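Local coordinates for protein formate dehydrogenase (Pyrobaculum aerophilum, PDB 1QP8) that is probably a D-2-hydroxyacid dehydrogenase that binds NADPH and may reduce glyoxylate or hydroxypyruvate, at residues 87-92 with 256-261; 91-96 with 231-236. All blocks are in the same frame, centred on the assembly; numbering follows the deposited sequence.

Contact 1 (87-92 with 256-261). With NDP (NADPH dihydro-nicotinamide-adenine-dinucleotide phosphate), chain C.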
loop_
_atom_site.group_PDB
_atom_site.type_symbol
_atom_site.label_atom_id
_atom_site.label_comp_id
_atom_site.label_asym_id
_atom_site.label_seq_id
_atom_site.Cartn_x
_atom_site.Cartn_y
_atom_site.Cartn_z
ATOM N N ALA A 87 -4.998 9.828 -1.986
ATOM C CA ALA A 87 -5.022 8.954 -0.825
ATOM C C ALA A 87 -4.274 7.653 -1.122
ATOM O O ALA A 87 -3.280 7.350 -0.459
ATOM C CB ALA A 87 -6.452 8.657 -0.424
ATOM N N GLU A 88 -4.732 6.887 -2.115
ATOM C CA GLU A 88 -4.060 5.631 -2.446
ATOM C C GLU A 88 -2.592 5.847 -2.781
ATOM O O GLU A 88 -1.746 4.993 -2.496
ATOM C CB GLU A 88 -4.703 4.906 -3.641
ATOM C CG GLU A 88 -5.878 5.576 -4.319
ATOM C CD GLU A 88 -6.361 4.786 -5.542
ATOM O OE1 GLU A 88 -5.618 4.702 -6.553
ATOM O OE2 GLU A 88 -7.485 4.244 -5.492
ATOM N N PHE A 89 -2.283 6.983 -3.390
ATOM C CA PHE A 89 -0.906 7.245 -3.749
ATOM C C PHE A 89 -0.027 7.362 -2.501
ATOM O O PHE A 89 1.109 6.882 -2.484
ATOM C CB PHE A 89 -0.803 8.521 -4.591
ATOM C CG PHE A 89 0.436 8.587 -5.427
ATOM C CD1 PHE A 89 0.521 7.882 -6.615
ATOM C CD2 PHE A 89 1.539 9.313 -5.002
ATOM C CE1 PHE A 89 1.703 7.895 -7.381
ATOM C CE2 PHE A 89 2.724 9.339 -5.748
ATOM C CZ PHE A 89 2.807 8.626 -6.942
ATOM N N ALA A 90 -0.546 7.998 -1.456
ATOM C CA ALA A 90 0.217 8.162 -0.227
ATOM C C ALA A 90 0.473 6.810 0.428
ATOM O O ALA A 90 1.549 6.569 0.974
ATOM C CB ALA A 90 -0.534 9.069 0.730
ATOM N N LEU A 91 -0.513 5.925 0.376
ATOM C CA LEU A 91 -0.339 4.623 0.974
ATOM C C LEU A 91 0.760 3.884 0.249
ATOM O O LEU A 91 1.618 3.248 0.880
ATOM C CB LEU A 91 -1.632 3.833 0.910
ATOM C CG LEU A 91 -2.661 4.409 1.877
ATOM C CD1 LEU A 91 -4.031 3.874 1.530
ATOM C CD2 LEU A 91 -2.280 4.058 3.297
ATOM N N ALA A 92 0.742 3.964 -1.078
ATOM C CA ALA A 92 1.755 3.311 -1.897
ATOM C C ALA A 92 3.094 3.914 -1.533
ATOM O O ALA A 92 4.069 3.207 -1.293
ATOM C CB ALA A 92 1.465 3.545 -3.366
ATOM N N VAL A 256 12.624 8.518 -1.665
ATOM C CA VAL A 256 11.806 7.952 -2.722
ATOM C C VAL A 256 11.121 9.183 -3.257
ATOM O O VAL A 256 10.538 9.953 -2.494
ATOM C CB VAL A 256 10.726 6.998 -2.216
ATOM C CG1 VAL A 256 9.744 6.715 -3.352
ATOM C CG2 VAL A 256 11.361 5.676 -1.716
ATOM N N ALA A 257 11.179 9.378 -4.565
ATOM C CA ALA A 257 10.584 10.566 -5.131
ATOM C C ALA A 257 9.771 10.335 -6.389
ATOM O O ALA A 257 10.152 9.552 -7.259
ATOM C CB ALA A 257 11.664 11.558 -5.403
ATOM N N THR A 258 8.636 11.021 -6.467
ATOM C CA THR A 258 7.759 10.948 -7.624
ATOM C C THR A 258 7.489 12.391 -8.035
ATOM O O THR A 258 7.420 13.295 -7.193
ATOM C CB THR A 258 6.438 10.189 -7.333
ATOM O OG1 THR A 258 5.794 10.738 -6.178
ATOM C CG2 THR A 258 6.721 8.721 -7.119
ATOM N N PRO A 259 7.313 12.620 -9.340
ATOM C CA PRO A 259 7.072 13.925 -9.941
ATOM C C PRO A 259 5.717 14.577 -9.787
ATOM O O PRO A 259 5.113 15.005 -10.772
ATOM C CB PRO A 259 7.427 13.710 -11.411
ATOM C CG PRO A 259 7.516 12.173 -11.584
ATOM C CD PRO A 259 7.028 11.562 -10.314
ATOM N N TRP A 260 5.236 14.667 -8.555
ATOM C CA TRP A 260 3.968 15.333 -8.323
ATOM C C TRP A 260 2.877 14.717 -9.204
ATOM O O TRP A 260 2.207 15.409 -9.959
ATOM C CB TRP A 260 4.158 16.805 -8.653
ATOM C CG TRP A 260 3.112 17.683 -8.142
ATOM C CD1 TRP A 260 2.029 17.324 -7.403
ATOM C CD2 TRP A 260 3.045 19.098 -8.301
ATOM N NE1 TRP A 260 1.285 18.436 -7.084
ATOM C CE2 TRP A 260 1.887 19.539 -7.626
ATOM C CE3 TRP A 260 3.855 20.042 -8.951
ATOM C CZ2 TRP A 260 1.515 20.881 -7.581
ATOM C CZ3 TRP A 260 3.488 21.379 -8.907
ATOM C CH2 TRP A 260 2.325 21.787 -8.225
ATOM N N VAL A 261 2.703 13.408 -9.099
ATOM C CA VAL A 261 1.712 12.705 -9.897
ATOM C C VAL A 261 0.635 11.983 -9.105
ATOM O O VAL A 261 -0.089 11.156 -9.661
ATOM C CB VAL A 261 2.380 11.674 -10.793
ATOM C CG1 VAL A 261 3.086 12.384 -11.936
ATOM C CG2 VAL A 261 3.362 10.840 -9.983
HETATM P PA NDP C . -8.588 20.286 2.605
HETATM O O1A NDP C . -8.073 21.645 2.253
HETATM O O2A NDP C . -8.541 19.962 1.163
HETATM O O5B NDP C . -7.450 20.313 3.800
HETATM C C5B NDP C . -8.038 20.770 5.084
HETATM C C4B NDP C . -7.473 19.910 6.273
HETATM O O4B NDP C . -6.105 20.281 6.703
HETATM C C3B NDP C . -8.289 20.076 7.614
HETATM O O3B NDP C . -8.027 18.983 8.476
HETATM C C2B NDP C . -7.723 21.431 8.042
HETATM O O2B NDP C . -7.984 22.017 9.265
HETATM C C1B NDP C . -6.287 21.216 7.797
HETATM N N9A NDP C . -5.545 22.433 7.755
HETATM C C8A NDP C . -5.553 23.477 6.868
HETATM N N7A NDP C . -4.672 24.423 7.192
HETATM C C5A NDP C . -4.089 23.943 8.338
HETATM C C6A NDP C . -3.067 24.487 9.201
HETATM N N6A NDP C . -2.520 25.685 8.919
HETATM N N1A NDP C . -2.699 23.737 10.312
HETATM C C2A NDP C . -3.324 22.516 10.536
HETATM N N3A NDP C . -4.267 21.954 9.801
HETATM C C4A NDP C . -4.590 22.725 8.697
HETATM O O3 NDP C . -7.922 18.867 2.546
HETATM P PN NDP C . -7.040 17.841 1.617
HETATM O O1N NDP C . -6.806 16.556 2.316
HETATM O O2N NDP C . -7.665 17.621 0.273
HETATM O O5D NDP C . -5.589 18.612 1.362
HETATM C C5D NDP C . -5.524 19.611 0.317
HETATM C C4D NDP C . -4.054 20.054 0.236
HETATM O O4D NDP C . -3.242 18.925 -0.168
HETATM C C3D NDP C . -3.867 21.130 -0.833
HETATM O O3D NDP C . -4.079 22.402 -0.241
HETATM C C2D NDP C . -2.422 20.845 -1.322
HETATM O O2D NDP C . -1.454 21.616 -0.594
HETATM C C1D NDP C . -2.266 19.314 -1.166
HETATM N N1N NDP C . -2.491 18.543 -2.479
HETATM C C2N NDP C . -1.371 17.776 -2.952
HETATM C C3N NDP C . -1.565 17.061 -4.160
HETATM C C7N NDP C . -0.355 16.208 -4.706
HETATM O O7N NDP C . -0.572 15.449 -5.633
HETATM N N7N NDP C . 0.854 16.374 -4.103
HETATM C C4N NDP C . -2.792 17.050 -4.930
HETATM C C5N NDP C . -3.822 17.861 -4.331
HETATM C C6N NDP C . -3.721 18.578 -3.178
HETATM P P2B NDP C . -9.257 23.142 9.238
HETATM O O1X NDP C . -9.149 23.524 10.694
HETATM O O2X NDP C . -8.785 24.158 8.260
HETATM O O3X NDP C . -10.426 22.385 8.826
#

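Contact 2 (91-96 with 231-236). With NDP (NADPH dihydro-nicotinamide-adenine-dinucleotide phosphate), chain C.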
loop_
_atom_site.group_PDB
_atom_site.type_symbol
_atom_site.label_atom_id
_atom_site.label_comp_id
_atom_site.label_asym_id
_atom_site.label_seq_id
_atom_site.Cartn_x
_atom_site.Cartn_y
_atom_site.Cartn_z
ATOM N N LEU A 91 -0.513 5.925 0.376
ATOM C CA LEU A 91 -0.339 4.623 0.974
ATOM C C LEU A 91 0.760 3.884 0.249
ATOM O O LEU A 91 1.618 3.248 0.880
ATOM C CB LEU A 91 -1.632 3.833 0.910
ATOM C CG LEU A 91 -2.661 4.409 1.877
ATOM C CD1 LEU A 91 -4.031 3.874 1.530
ATOM C CD2 LEU A 91 -2.280 4.058 3.297
ATOM N N ALA A 92 0.742 3.964 -1.078
ATOM C CA ALA A 92 1.755 3.311 -1.897
ATOM C C ALA A 92 3.094 3.914 -1.533
ATOM O O ALA A 92 4.069 3.207 -1.293
ATOM C CB ALA A 92 1.465 3.545 -3.366
ATOM N N LEU A 93 3.132 5.236 -1.487
ATOM C CA LEU A 93 4.359 5.931 -1.134
ATOM C C LEU A 93 4.877 5.488 0.214
ATOM O O LEU A 93 6.076 5.511 0.462
ATOM C CB LEU A 93 4.154 7.444 -1.097
ATOM C CG LEU A 93 4.649 8.197 -2.332
ATOM C CD1 LEU A 93 4.565 9.699 -2.074
ATOM C CD2 LEU A 93 6.091 7.782 -2.648
ATOM N N LEU A 94 3.974 5.084 1.090
ATOM C CA LEU A 94 4.364 4.647 2.413
ATOM C C LEU A 94 4.808 3.187 2.440
ATOM O O LEU A 94 5.923 2.868 2.860
ATOM C CB LEU A 94 3.195 4.850 3.371
ATOM C CG LEU A 94 3.301 4.172 4.735
ATOM C CD1 LEU A 94 4.505 4.720 5.489
ATOM C CD2 LEU A 94 2.003 4.404 5.514
ATOM N N LEU A 95 3.934 2.303 1.984
ATOM C CA LEU A 95 4.226 0.883 2.003
ATOM C C LEU A 95 5.426 0.429 1.165
ATOM O O LEU A 95 6.103 -0.522 1.538
ATOM C CB LEU A 95 2.981 0.095 1.570
ATOM C CG LEU A 95 1.653 0.370 2.286
ATOM C CD1 LEU A 95 0.602 -0.603 1.801
ATOM C CD2 LEU A 95 1.844 0.225 3.768
ATOM N N ALA A 96 5.691 1.086 0.038
ATOM C CA ALA A 96 6.806 0.677 -0.816
ATOM C C ALA A 96 8.108 0.652 -0.042
ATOM O O ALA A 96 8.826 -0.347 -0.059
ATOM C CB ALA A 96 6.934 1.593 -2.027
ATOM N N ILE A 231 13.667 7.471 6.023
ATOM C CA ILE A 231 13.316 7.632 4.635
ATOM C C ILE A 231 12.308 8.725 4.357
ATOM O O ILE A 231 11.304 8.865 5.038
ATOM C CB ILE A 231 12.778 6.320 4.067
ATOM C CG1 ILE A 231 13.883 5.263 4.096
ATOM C CG2 ILE A 231 12.252 6.549 2.659
ATOM C CD1 ILE A 231 13.457 3.944 3.523
ATOM N N PHE A 232 12.585 9.490 3.319
ATOM C CA PHE A 232 11.714 10.567 2.914
ATOM C C PHE A 232 11.140 10.167 1.563
ATOM O O PHE A 232 11.880 10.027 0.587
ATOM C CB PHE A 232 12.523 11.849 2.779
ATOM C CG PHE A 232 11.702 13.049 2.447
ATOM C CD1 PHE A 232 10.742 13.522 3.345
ATOM C CD2 PHE A 232 11.889 13.724 1.241
ATOM C CE1 PHE A 232 9.978 14.657 3.050
ATOM C CE2 PHE A 232 11.130 14.863 0.933
ATOM C CZ PHE A 232 10.174 15.328 1.843
ATOM N N ALA A 233 9.833 9.952 1.514
ATOM C CA ALA A 233 9.158 9.585 0.271
ATOM C C ALA A 233 8.188 10.710 -0.041
ATOM O O ALA A 233 7.220 10.911 0.684
ATOM C CB ALA A 233 8.397 8.283 0.445
ATOM N N SER A 234 8.435 11.442 -1.118
ATOM C CA SER A 234 7.557 12.546 -1.453
ATOM C C SER A 234 7.198 12.668 -2.922
ATOM O O SER A 234 8.001 12.378 -3.813
ATOM C CB SER A 234 8.187 13.859 -0.985
ATOM O OG SER A 234 7.333 14.957 -1.252
ATOM N N ASP A 235 5.977 13.128 -3.160
ATOM C CA ASP A 235 5.481 13.336 -4.504
ATOM C C ASP A 235 5.498 14.823 -4.775
ATOM O O ASP A 235 5.196 15.258 -5.880
ATOM C CB ASP A 235 4.050 12.832 -4.626
ATOM C CG ASP A 235 3.444 13.130 -5.980
ATOM O OD1 ASP A 235 2.462 13.912 -6.057
ATOM O OD2 ASP A 235 3.971 12.575 -6.965
ATOM N N VAL A 236 5.849 15.610 -3.766
ATOM C CA VAL A 236 5.871 17.058 -3.938
ATOM C C VAL A 236 7.210 17.649 -3.542
ATOM O O VAL A 236 7.852 17.174 -2.613
ATOM C CB VAL A 236 4.781 17.712 -3.114
ATOM C CG1 VAL A 236 4.526 19.124 -3.633
ATOM C CG2 VAL A 236 3.536 16.878 -3.189
HETATM P PA NDP C . -8.588 20.286 2.605
HETATM O O1A NDP C . -8.073 21.645 2.253
HETATM O O2A NDP C . -8.541 19.962 1.163
HETATM O O5B NDP C . -7.450 20.313 3.800
HETATM C C5B NDP C . -8.038 20.770 5.084
HETATM C C4B NDP C . -7.473 19.910 6.273
HETATM O O4B NDP C . -6.105 20.281 6.703
HETATM C C3B NDP C . -8.289 20.076 7.614
HETATM O O3B NDP C . -8.027 18.983 8.476
HETATM C C2B NDP C . -7.723 21.431 8.042
HETATM O O2B NDP C . -7.984 22.017 9.265
HETATM C C1B NDP C . -6.287 21.216 7.797
HETATM N N9A NDP C . -5.545 22.433 7.755
HETATM C C8A NDP C . -5.553 23.477 6.868
HETATM N N7A NDP C . -4.672 24.423 7.192
HETATM C C5A NDP C . -4.089 23.943 8.338
HETATM C C6A NDP C . -3.067 24.487 9.201
HETATM N N6A NDP C . -2.520 25.685 8.919
HETATM N N1A NDP C . -2.699 23.737 10.312
HETATM C C2A NDP C . -3.324 22.516 10.536
HETATM N N3A NDP C . -4.267 21.954 9.801
HETATM C C4A NDP C . -4.590 22.725 8.697
HETATM O O3 NDP C . -7.922 18.867 2.546
HETATM P PN NDP C . -7.040 17.841 1.617
HETATM O O1N NDP C . -6.806 16.556 2.316
HETATM O O2N NDP C . -7.665 17.621 0.273
HETATM O O5D NDP C . -5.589 18.612 1.362
HETATM C C5D NDP C . -5.524 19.611 0.317
HETATM C C4D NDP C . -4.054 20.054 0.236
HETATM O O4D NDP C . -3.242 18.925 -0.168
HETATM C C3D NDP C . -3.867 21.130 -0.833
HETATM O O3D NDP C . -4.079 22.402 -0.241
HETATM C C2D NDP C . -2.422 20.845 -1.322
HETATM O O2D NDP C . -1.454 21.616 -0.594
HETATM C C1D NDP C . -2.266 19.314 -1.166
HETATM N N1N NDP C . -2.491 18.543 -2.479
HETATM C C2N NDP C . -1.371 17.776 -2.952
HETATM C C3N NDP C . -1.565 17.061 -4.160
HETATM C C7N NDP C . -0.355 16.208 -4.706
HETATM O O7N NDP C . -0.572 15.449 -5.633
HETATM N N7N NDP C . 0.854 16.374 -4.103
HETATM C C4N NDP C . -2.792 17.050 -4.930
HETATM C C5N NDP C . -3.822 17.861 -4.331
HETATM C C6N NDP C . -3.721 18.578 -3.178
HETATM P P2B NDP C . -9.257 23.142 9.238
HETATM O O1X NDP C . -9.149 23.524 10.694
HETATM O O2X NDP C . -8.785 24.158 8.260
HETATM O O3X NDP C . -10.426 22.385 8.826
#

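Contact 1 (87-92 with 256-261)
Phe-89, on helix 83-98, meets Thr-258 and Val-261 where strand 255-257, at one edge of the parallel Rossmann-type sheet, runs out into a cofactor-lining loop. The apolar part is a ring against methyl groups: Phe-89 CZ lies 3.8 Å from Val-261 CG2 and 3.9 Å from Thr-258 CG2. The helix presents this ring to the loop because CG stands anti to the backbone N (chi1 -158°), and a flat, long side chain suits the place since the two backbones come no nearer than 8.6 Å between the CA atoms of Phe-89 and Val-261.

One polar atom meets the ring at its edge. Thr-258 OG1 sits near the ring plane, 3.4 Å from Phe-89 CE2; its hydrogen bond goes to Asp-235, so threonine serves here with a methyl for the ring and a hydroxyl for the carboxylate. An alanine in place of Phe-89 would probably leave a gap beside Val-261 CG2 and Thr-258, and so give the loop freedom to shift.

Ala-262 of the same chain and Ile-101 of the second subunit also pack on Phe-89. Within the loop, Pro-259 centres an inverse gamma turn, closed by a weak bond from Trp-260 N to Thr-258 O. Beyond it the indole reaches NADPH: the carboxamide O7N lies in the ring plane at its edge, 3.7 Å from Trp-260 CD1.

Contact 2 (91-96 with 231-236)
Leu-93 leaves helix 83-98 with chi1 at -101° and an extended chi2 of -172°, which carries CD1 outward to the end of strand 231-234, where it ends 4.1 Å from Asp-235 CB. The same methyl lies 3.9 Å from Asp-235 N, so the leucine touches the backbone and CB of the aspartate, not its carboxylate. The other branch, CD2, turns to Ala-233 CB at 3.9 Å. That alanine methyl also comes 3.6 Å from Leu-93 O; so small a side chain suits a helix this close, with the CA atoms of Leu-93 and Ala-233 6.2 Å apart.

The polar groups sit at the strand's end and just beyond. Ser-234 OG donates to Val-236 O (2.7 Å) in the carbonyl plane, on a lone pair; Asn-208 O of the neighbouring strand is also within bonding range, so two carbonyls compete for one proton. Asp-235 OD1 lies 3.4 Å from the carboxamide O7N of NADPH and is hydrogen-bonded to Ala-262 N, while OD2 takes the N-H of Val-261. Leu-93 also packs on Ile-101 of the second subunit. A helix laid over the parallel strands, with cofactor-binding residues at their C-terminal ends, is characteristic of the Rossmann-type NAD-binding domain.

How the contacts relate
Contacts 1 and 2 follow one another along helix 83-98, sharing Leu-91 and Ala-92, and they meet adjacent parallel strands, 255-257 and 231-234; their centres are 6 Å apart. Asp-235 joins them directly. Its OD2 lies 2.6 Å from Val-261 N and 2.7 Å from Thr-258 OG1, both probable hydrogen bonds, so one carboxylate oxygen from contact 2 grips the loop of contact 1 on both its backbone and a side chain. Phe-89 CE2 lies 3.7 Å from the same OD2. Both loops also converge on the nicotinamide carboxamide of NADPH, with Asp-235 and Trp-260 beside it, while the shared helix also meets the second subunit.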